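Local coordinates for RagA protein (Porphyromonas gingivalis, PDB 6SLN) that probably imports peptides across the outer membrane as a TonB-dependent receptor, a beta-barrel whose interior holds a plug domain, at residues L773-L778 / I784-Y789; A121-G124 / Q130-T133; G383-G388 / N873-F878. All coordinates share one frame; numbering follows the deposited sequence.

Contact 1: L773-L778 / I784-Y789; sequences LNKYML and IWEIGY
W785 and Y776 face each other across an antiparallel hairpin as a hydrogen-bonded pair, their side chains lying next to each other on one face. The W785 side chain runs outward from a CB that lies 3.5 Å from Y776 O, close to the backbone bond in which W785 N donates to that oxygen (2.7 Å). With CG beside the backbone N (chi1 -64°), the indole comes under L778, whose side chain meets it at about a right angle. L778 CD1 sits over the centre of the five-membered ring in a CH-pi contact, 3.5 Å from W785 CD2 and as close to W785 CE2. Farther out, W785 CZ2 meets L778 CD2 at 3.9 Å. On the benzo side, W785 CE3 meets Y776 CD2 at 3.7 Å; the Y776 ring and the W785 six-membered ring are inclined at 39°, a slanting pair. The other face carries M777, whose CB touches I784 CG1, and K775 beside E786. Backbone bonds continue with Y776 N to W785 O and, past the strand, I787 N to N774 O at 2.9 Å. M777 N bonds a side chain of another protein chain, and the W785 side chain touches L152, I766 and L769. Beyond the hairpin, I784 pairs by backbone with S792, while M777 and I784 lean on Y794 of strand 792-802.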
loop_
_atom_site.group_PDB
_atom_site.type_symbol
_atom_site.label_atom_id
_atom_site.label_comp_id
_atom_site.label_asym_id
_atom_site.label_seq_id
_atom_site.Cartn_x
_atom_site.Cartn_y
_atom_site.Cartn_z
ATOM N N LEU A 773 7.329 -38.087 -26.597
ATOM C CA LEU A 773 5.933 -38.522 -26.560
ATOM C C LEU A 773 5.293 -38.405 -27.930
ATOM O O LEU A 773 5.398 -37.372 -28.596
ATOM C CB LEU A 773 5.120 -37.700 -25.561
ATOM C CG LEU A 773 5.546 -37.949 -24.116
ATOM C CD1 LEU A 773 4.941 -36.938 -23.104
ATOM C CD2 LEU A 773 5.209 -39.391 -23.788
ATOM N N ASN A 774 4.633 -39.479 -28.351
ATOM C CA ASN A 774 3.747 -39.373 -29.494
ATOM C C ASN A 774 2.472 -38.604 -29.130
ATOM O O ASN A 774 1.872 -37.945 -29.986
ATOM C CB ASN A 774 3.460 -40.778 -30.005
ATOM C CG ASN A 774 2.298 -40.833 -30.934
ATOM O OD1 ASN A 774 1.237 -41.355 -30.576
ATOM N ND2 ASN A 774 2.476 -40.306 -32.145
ATOM N N LYS A 775 2.078 -38.617 -27.858
ATOM C CA LYS A 775 0.821 -37.999 -27.475
ATOM C C LYS A 775 0.811 -37.683 -25.981
ATOM O O LYS A 775 1.463 -38.362 -25.176
ATOM C CB LYS A 775 -0.365 -38.906 -27.843
ATOM C CG LYS A 775 -0.497 -40.145 -26.973
ATOM C CD LYS A 775 -1.800 -40.869 -27.246
ATOM C CE LYS A 775 -2.189 -41.772 -26.080
ATOM N NZ LYS A 775 -1.306 -42.972 -25.989
ATOM N N TYR A 776 0.048 -36.650 -25.620
ATOM C CA TYR A 776 -0.108 -36.245 -24.223
ATOM C C TYR A 776 -1.537 -35.776 -23.978
ATOM O O TYR A 776 -1.973 -34.771 -24.552
ATOM C CB TYR A 776 0.873 -35.133 -23.850
ATOM C CG TYR A 776 0.659 -34.594 -22.456
ATOM C CD1 TYR A 776 1.230 -35.226 -21.354
ATOM C CD2 TYR A 776 -0.117 -33.464 -22.236
ATOM C CE1 TYR A 776 1.042 -34.747 -20.075
ATOM C CE2 TYR A 776 -0.318 -32.974 -20.955
ATOM C CZ TYR A 776 0.263 -33.619 -19.878
ATOM O OH TYR A 776 0.083 -33.120 -18.602
ATOM N N MET A 777 -2.251 -36.489 -23.112
ATOM C CA MET A 777 -3.585 -36.084 -22.696
ATOM C C MET A 777 -3.447 -35.094 -21.559
ATOM O O MET A 777 -2.875 -35.431 -20.520
ATOM C CB MET A 777 -4.406 -37.291 -22.249
ATOM C CG MET A 777 -5.834 -36.964 -21.820
ATOM S SD MET A 777 -6.081 -37.008 -20.030
ATOM C CE MET A 777 -6.479 -38.717 -19.753
ATOM N N LEU A 778 -3.940 -33.878 -21.761
ATOM C CA LEU A 778 -3.898 -32.882 -20.701
ATOM C C LEU A 778 -4.834 -33.351 -19.592
ATOM O O LEU A 778 -6.047 -33.453 -19.834
ATOM C CB LEU A 778 -4.300 -31.515 -21.245
ATOM C CG LEU A 778 -3.314 -30.767 -22.151
ATOM C CD1 LEU A 778 -3.105 -31.475 -23.498
ATOM C CD2 LEU A 778 -3.779 -29.342 -22.382
ATOM N N ILE A 784 -6.405 -33.756 -25.739
ATOM C CA ILE A 784 -5.145 -34.463 -25.934
ATOM C C ILE A 784 -4.328 -33.765 -27.009
ATOM O O ILE A 784 -4.867 -33.231 -27.989
ATOM C CB ILE A 784 -5.359 -35.945 -26.301
ATOM C CG1 ILE A 784 -4.055 -36.734 -26.160
ATOM C CG2 ILE A 784 -5.856 -36.068 -27.720
ATOM C CD1 ILE A 784 -4.188 -38.196 -26.458
ATOM N N TRP A 785 -3.020 -33.735 -26.781
ATOM C CA TRP A 785 -2.031 -33.474 -27.809
ATOM C C TRP A 785 -1.590 -34.816 -28.399
ATOM O O TRP A 785 -1.161 -35.707 -27.658
ATOM C CB TRP A 785 -0.852 -32.724 -27.201
ATOM C CG TRP A 785 -1.188 -31.344 -26.678
ATOM C CD1 TRP A 785 -2.203 -30.523 -27.092
ATOM C CD2 TRP A 785 -0.480 -30.619 -25.662
ATOM N NE1 TRP A 785 -2.169 -29.342 -26.390
ATOM C CE2 TRP A 785 -1.118 -29.379 -25.509
ATOM C CE3 TRP A 785 0.632 -30.902 -24.867
ATOM C CZ2 TRP A 785 -0.676 -28.423 -24.596
ATOM C CZ3 TRP A 785 1.058 -29.948 -23.950
ATOM C CH2 TRP A 785 0.411 -28.731 -23.828
ATOM N N GLU A 786 -1.728 -34.979 -29.717
ATOM C CA GLU A 786 -1.296 -36.205 -30.384
ATOM C C GLU A 786 -0.687 -35.877 -31.744
ATOM O O GLU A 786 -1.312 -35.196 -32.562
ATOM C CB GLU A 786 -2.456 -37.190 -30.545
ATOM C CG GLU A 786 -2.027 -38.531 -31.102
ATOM C CD GLU A 786 -3.113 -39.571 -30.987
ATOM O OE1 GLU A 786 -4.157 -39.250 -30.405
ATOM O OE2 GLU A 786 -2.928 -40.708 -31.477
ATOM N N ILE A 787 0.513 -36.403 -31.998
ATOM C CA ILE A 787 1.366 -35.877 -33.065
ATOM C C ILE A 787 0.702 -35.923 -34.438
ATOM O O ILE A 787 1.009 -35.107 -35.307
ATOM C CB ILE A 787 2.723 -36.615 -33.055
ATOM C CG1 ILE A 787 3.672 -35.919 -32.076
ATOM C CG2 ILE A 787 3.349 -36.705 -34.461
ATOM C CD1 ILE A 787 5.063 -36.441 -32.110
ATOM N N GLY A 788 -0.205 -36.841 -34.675
ATOM C CA GLY A 788 -0.726 -36.724 -36.021
ATOM C C GLY A 788 -1.890 -35.771 -36.245
ATOM O O GLY A 788 -2.467 -35.780 -37.341
ATOM N N TYR A 789 -2.273 -34.956 -35.268
ATOM C CA TYR A 789 -3.628 -34.427 -35.239
ATOM C C TYR A 789 -3.671 -33.026 -34.641
ATOM O O TYR A 789 -2.734 -32.605 -33.957
ATOM C CB TYR A 789 -4.541 -35.350 -34.420
ATOM C CG TYR A 789 -4.500 -36.805 -34.827
ATOM C CD1 TYR A 789 -3.655 -37.705 -34.180
ATOM C CD2 TYR A 789 -5.313 -37.284 -35.855
ATOM C CE1 TYR A 789 -3.621 -39.036 -34.546
ATOM C CE2 TYR A 789 -5.290 -38.614 -36.223
ATOM C CZ TYR A 789 -4.445 -39.488 -35.570
ATOM O OH TYR A 789 -4.416 -40.818 -35.936
#

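Contact 2: A121-G124 / Q130-T133; sequences ALQG and QVMT
Q123 reaches V131 because its CG stands opposite the backbone N (chi1 -158°) and the chain stays extended beyond, carrying the amide to the V131 carbonyl. V131 meets it with CG1 opposite its own N (chi1 -175°), which leaves CG2 to face the Q123 backbone, 3.5 Å from Q123 N. Q123 CB and V131 CB are 3.7 Å apart, the side chains crossing at a slant. At the tip, Q123 NE2 donates to V131 O over 2.9 Å; the oxygen lies close to the amide plane, yet the donor approaches from above the carbonyl plane, 37° out of it. The other end of the amide is taken as well: OE1 accepts from K930 NZ of barrel strand 921-937. Both bonds together would fix which way round the amide lies. A water bridges the backbones, accepting from G124 N at 3.0 Å and from V131 N at 3.1 Å, so the two N-H groups share one water as acceptor. Strand 129-132 pairs on with 143-146, as at M132 and S143, and Q123 also touches A864 of strand 857-873. This is plug packing of a TonB-dependent receptor: a 3-10 segment and loop packed against the strand that follows and tied by lysine to the surrounding barrel.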
loop_
_atom_site.group_PDB
_atom_site.type_symbol
_atom_site.label_atom_id
_atom_site.label_comp_id
_atom_site.label_asym_id
_atom_site.label_seq_id
_atom_site.Cartn_x
_atom_site.Cartn_y
_atom_site.Cartn_z
ATOM N N ALA A 121 -16.467 -6.607 -31.735
ATOM C CA ALA A 121 -17.071 -6.017 -32.926
ATOM C C ALA A 121 -16.422 -6.488 -34.223
ATOM O O ALA A 121 -16.923 -6.145 -35.299
ATOM C CB ALA A 121 -17.004 -4.488 -32.843
ATOM N N LEU A 122 -15.318 -7.239 -34.153
ATOM C CA LEU A 122 -14.666 -7.767 -35.341
ATOM C C LEU A 122 -14.911 -9.253 -35.528
ATOM O O LEU A 122 -14.471 -9.816 -36.529
ATOM C CB LEU A 122 -13.164 -7.439 -35.314
ATOM C CG LEU A 122 -13.068 -5.947 -35.650
ATOM C CD1 LEU A 122 -12.741 -5.100 -34.428
ATOM C CD2 LEU A 122 -12.141 -5.634 -36.847
ATOM N N GLN A 123 -15.612 -9.892 -34.599
ATOM C CA GLN A 123 -16.072 -11.252 -34.826
ATOM C C GLN A 123 -16.884 -11.319 -36.103
ATOM O O GLN A 123 -17.888 -10.616 -36.246
ATOM C CB GLN A 123 -16.904 -11.730 -33.651
ATOM C CG GLN A 123 -16.968 -13.216 -33.570
ATOM C CD GLN A 123 -17.982 -13.690 -32.569
ATOM O OE1 GLN A 123 -19.109 -13.197 -32.538
ATOM N NE2 GLN A 123 -17.591 -14.646 -31.732
ATOM N N GLY A 124 -16.426 -12.141 -37.044
ATOM C CA GLY A 124 -17.082 -12.293 -38.322
ATOM C C GLY A 124 -16.725 -11.274 -39.378
ATOM O O GLY A 124 -17.292 -11.334 -40.475
ATOM N N GLN A 130 -10.114 -15.114 -35.658
ATOM C CA GLN A 130 -11.112 -15.805 -34.837
ATOM C C GLN A 130 -11.292 -15.060 -33.515
ATOM O O GLN A 130 -10.461 -15.169 -32.606
ATOM C CB GLN A 130 -10.731 -17.267 -34.600
ATOM C CG GLN A 130 -11.947 -18.172 -34.379
ATOM C CD GLN A 130 -11.613 -19.572 -33.872
ATOM O OE1 GLN A 130 -12.041 -20.569 -34.459
ATOM N NE2 GLN A 130 -10.866 -19.652 -32.771
ATOM N N VAL A 131 -12.410 -14.336 -33.407
ATOM C CA VAL A 131 -12.761 -13.557 -32.222
ATOM C C VAL A 131 -13.709 -14.367 -31.361
ATOM O O VAL A 131 -14.710 -14.886 -31.864
ATOM C CB VAL A 131 -13.434 -12.228 -32.599
ATOM C CG1 VAL A 131 -13.659 -11.415 -31.338
ATOM C CG2 VAL A 131 -12.622 -11.466 -33.655
ATOM N N MET A 132 -13.429 -14.443 -30.061
ATOM C CA MET A 132 -14.388 -15.037 -29.130
ATOM C C MET A 132 -14.222 -14.423 -27.741
ATOM O O MET A 132 -13.100 -14.282 -27.243
ATOM C CB MET A 132 -14.240 -16.567 -29.071
ATOM C CG MET A 132 -14.985 -17.304 -30.181
ATOM S SD MET A 132 -14.987 -19.080 -29.957
ATOM C CE MET A 132 -13.321 -19.501 -30.444
ATOM N N THR A 133 -15.342 -14.037 -27.139
ATOM C CA THR A 133 -15.401 -13.577 -25.757
ATOM C C THR A 133 -16.173 -14.613 -24.959
ATOM O O THR A 133 -17.337 -14.894 -25.267
ATOM C CB THR A 133 -16.082 -12.214 -25.656
ATOM O OG1 THR A 133 -15.704 -11.405 -26.779
ATOM C CG2 THR A 133 -15.686 -11.523 -24.364
HETATM O O HOH W 1 -14.303 -13.951 -35.884
#

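Contact 3: G383-G388 / N873-F878; sequences GKYYMG and NNDRYF
This is a buried contact carried by one tyrosine, Y385, which reaches from the loop between strand 363-377 and helix 390-396 to the first turn of helix 874-879, more than 480 residues on in sequence. The two backbones stay well apart, the nearest CA atoms, those of Y385 and D875, being 8.9 Å from each other, so the side chain has to span the gap. Its CB points toward the helix and its hydroxyl reaches D875. There Y385 OH donates over 2.7 Å to D875 OD1, which accepts through its anti lone pair, the one turned away from the other carboxylate oxygen. That oxygen lies near the plane of the tyrosine ring, at its edge, while the carboxylate itself is turned 66° from the ring. A second donor, N981 N, also bonds OD1, so this oxygen is held by two partners. D875 sits in the first helical turn, where the helix end would probably favour its negative charge. F878, one turn farther along, covers one face of the Y385 ring: its CE2 lies over the centre, 3.4 Å above the plane, and F878 CE2 is 3.5 Å from Y385 CE1. The two rings, Y385 and F878, are oblique, inclined at 37° with centroids 4.4 Å apart. N873 caps the helix, its OD1 accepting weakly from R876 N. N874 flanks the hydroxyl end, and its ND2 hydrogen-bonds the backbone of the bound peptide, on which F878 also packs. F392 of helix 390-396 meets both Y385 and F878 edge-to-face, so the rings of Y385, F878 and F392 cluster together. Helix 874-879 follows directly from barrel strand 857-873, and N873 is bonded by backbone to L920, just ahead of strand 921-937.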
loop_
_atom_site.group_PDB
_atom_site.type_symbol
_atom_site.label_atom_id
_atom_site.label_comp_id
_atom_site.label_asym_id
_atom_site.label_seq_id
_atom_site.Cartn_x
_atom_site.Cartn_y
_atom_site.Cartn_z
ATOM N N GLY A 383 -17.775 -19.277 -13.689
ATOM C CA GLY A 383 -16.822 -20.288 -14.062
ATOM C C GLY A 383 -16.436 -21.229 -12.951
ATOM O O GLY A 383 -15.859 -22.274 -13.232
ATOM N N LYS A 384 -16.723 -20.900 -11.704
ATOM C CA LYS A 384 -16.587 -21.837 -10.598
ATOM C C LYS A 384 -17.974 -22.285 -10.129
ATOM O O LYS A 384 -19.005 -21.701 -10.491
ATOM C CB LYS A 384 -15.780 -21.205 -9.460
ATOM C CG LYS A 384 -14.308 -21.149 -9.760
ATOM C CD LYS A 384 -13.506 -20.454 -8.675
ATOM C CE LYS A 384 -13.789 -18.969 -8.648
ATOM N NZ LYS A 384 -13.145 -18.317 -7.466
ATOM N N TYR A 385 -17.991 -23.362 -9.346
ATOM C CA TYR A 385 -19.223 -24.072 -8.995
ATOM C C TYR A 385 -19.478 -23.842 -7.511
ATOM O O TYR A 385 -18.996 -24.585 -6.653
ATOM C CB TYR A 385 -19.149 -25.578 -9.329
ATOM C CG TYR A 385 -19.480 -25.857 -10.761
ATOM C CD1 TYR A 385 -20.784 -25.764 -11.229
ATOM C CD2 TYR A 385 -18.486 -26.191 -11.663
ATOM C CE1 TYR A 385 -21.081 -26.018 -12.565
ATOM C CE2 TYR A 385 -18.772 -26.447 -13.000
ATOM C CZ TYR A 385 -20.060 -26.359 -13.445
ATOM O OH TYR A 385 -20.316 -26.606 -14.770
ATOM N N TYR A 386 -20.250 -22.807 -7.223
ATOM C CA TYR A 386 -20.678 -22.473 -5.877
ATOM C C TYR A 386 -22.195 -22.561 -5.836
ATOM O O TYR A 386 -22.870 -22.019 -6.721
ATOM C CB TYR A 386 -20.236 -21.066 -5.508
ATOM C CG TYR A 386 -18.751 -20.853 -5.356
ATOM C CD1 TYR A 386 -18.096 -21.233 -4.187
ATOM C CD2 TYR A 386 -18.007 -20.219 -6.355
ATOM C CE1 TYR A 386 -16.749 -21.014 -4.022
ATOM C CE2 TYR A 386 -16.643 -19.994 -6.197
ATOM C CZ TYR A 386 -16.023 -20.395 -5.025
ATOM O OH TYR A 386 -14.672 -20.189 -4.836
ATOM N N MET A 387 -22.737 -23.234 -4.822
ATOM C CA MET A 387 -24.189 -23.285 -4.710
ATOM C C MET A 387 -24.782 -21.887 -4.627
ATOM O O MET A 387 -24.280 -21.017 -3.906
ATOM C CB MET A 387 -24.630 -24.068 -3.490
ATOM C CG MET A 387 -26.063 -24.465 -3.610
ATOM S SD MET A 387 -26.208 -26.168 -3.141
ATOM C CE MET A 387 -25.581 -26.114 -1.462
ATOM N N GLY A 388 -25.842 -21.675 -5.388
ATOM C CA GLY A 388 -26.532 -20.414 -5.407
ATOM C C GLY A 388 -25.922 -19.367 -6.303
ATOM O O GLY A 388 -26.512 -18.289 -6.455
ATOM N N ASN A 873 -20.083 -29.642 -21.604
ATOM C CA ASN A 873 -21.039 -28.908 -20.793
ATOM C C ASN A 873 -20.944 -29.426 -19.370
ATOM O O ASN A 873 -21.715 -30.281 -18.939
ATOM C CB ASN A 873 -22.448 -29.045 -21.338
ATOM C CG ASN A 873 -23.396 -28.050 -20.709
ATOM O OD1 ASN A 873 -23.145 -27.575 -19.601
ATOM N ND2 ASN A 873 -24.478 -27.707 -21.419
ATOM N N ASN A 874 -20.007 -28.855 -18.621
ATOM C CA ASN A 874 -19.817 -29.257 -17.238
ATOM C C ASN A 874 -21.096 -29.123 -16.429
ATOM O O ASN A 874 -21.335 -29.942 -15.534
ATOM C CB ASN A 874 -18.713 -28.417 -16.619
ATOM C CG ASN A 874 -17.890 -29.168 -15.617
ATOM O OD1 ASN A 874 -16.723 -28.862 -15.443
ATOM N ND2 ASN A 874 -18.476 -30.138 -14.948
ATOM N N ASP A 875 -21.908 -28.092 -16.710
ATOM C CA ASP A 875 -23.168 -27.899 -15.983
ATOM C C ASP A 875 -24.005 -29.167 -16.022
ATOM O O ASP A 875 -24.554 -29.604 -14.999
ATOM C CB ASP A 875 -23.979 -26.746 -16.581
ATOM C CG ASP A 875 -23.589 -25.385 -16.034
ATOM O OD1 ASP A 875 -22.567 -25.279 -15.325
ATOM O OD2 ASP A 875 -24.308 -24.406 -16.344
ATOM N N ARG A 876 -24.105 -29.781 -17.204
ATOM C CA ARG A 876 -24.917 -30.979 -17.324
ATOM C C ARG A 876 -24.361 -32.137 -16.504
ATOM O O ARG A 876 -25.104 -33.081 -16.227
ATOM C CB ARG A 876 -25.097 -31.362 -18.802
ATOM C CG ARG A 876 -25.977 -30.361 -19.565
ATOM C CD ARG A 876 -26.357 -30.769 -20.978
ATOM N NE ARG A 876 -26.502 -32.211 -21.092
ATOM C CZ ARG A 876 -25.686 -32.975 -21.814
ATOM N NH1 ARG A 876 -24.684 -32.415 -22.480
ATOM N NH2 ARG A 876 -25.853 -34.292 -21.863
ATOM N N TYR A 877 -23.108 -32.072 -16.053
ATOM C CA TYR A 877 -22.634 -33.102 -15.133
ATOM C C TYR A 877 -23.358 -33.016 -13.798
ATOM O O TYR A 877 -23.440 -34.019 -13.077
ATOM C CB TYR A 877 -21.108 -33.010 -14.925
ATOM C CG TYR A 877 -20.569 -33.963 -13.875
ATOM C CD1 TYR A 877 -20.455 -33.585 -12.543
ATOM C CD2 TYR A 877 -20.177 -35.236 -14.215
ATOM C CE1 TYR A 877 -19.970 -34.463 -11.584
ATOM C CE2 TYR A 877 -19.680 -36.116 -13.268
ATOM C CZ TYR A 877 -19.584 -35.730 -11.957
ATOM O OH TYR A 877 -19.093 -36.619 -11.028
ATOM N N PHE A 878 -23.882 -31.840 -13.462
ATOM C CA PHE A 878 -24.680 -31.655 -12.263
ATOM C C PHE A 878 -26.164 -31.843 -12.545
ATOM O O PHE A 878 -26.836 -32.606 -11.846
ATOM C CB PHE A 878 -24.412 -30.274 -11.687
ATOM C CG PHE A 878 -22.999 -30.078 -11.314
ATOM C CD1 PHE A 878 -22.559 -30.432 -10.054
ATOM C CD2 PHE A 878 -22.085 -29.572 -12.237
ATOM C CE1 PHE A 878 -21.238 -30.271 -9.708
ATOM C CE2 PHE A 878 -20.754 -29.401 -11.900
ATOM C CZ PHE A 878 -20.332 -29.753 -10.640
#

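In the fold
The three contacts lie apart, with centres 26 to 28 Å from one another and no atoms touching. Contact 3 touches the bound peptide, through N874 and F878 among others. Contact 2 is in the plug and contact 1 on a hairpin against another protein chain; their nearest atoms are each about 12 Å from those of contact 3, and about 15 Å from one another. Contacts 2 and 3 share supports: strand 857-873 touches the plug pair and runs on into helix 874-879, while E973 and N985 bond T133, and N981, in the same part of the chain, bonds D875. Contact 1 meets the plug range through L152. None of them includes a residue of the phospholipid pocket.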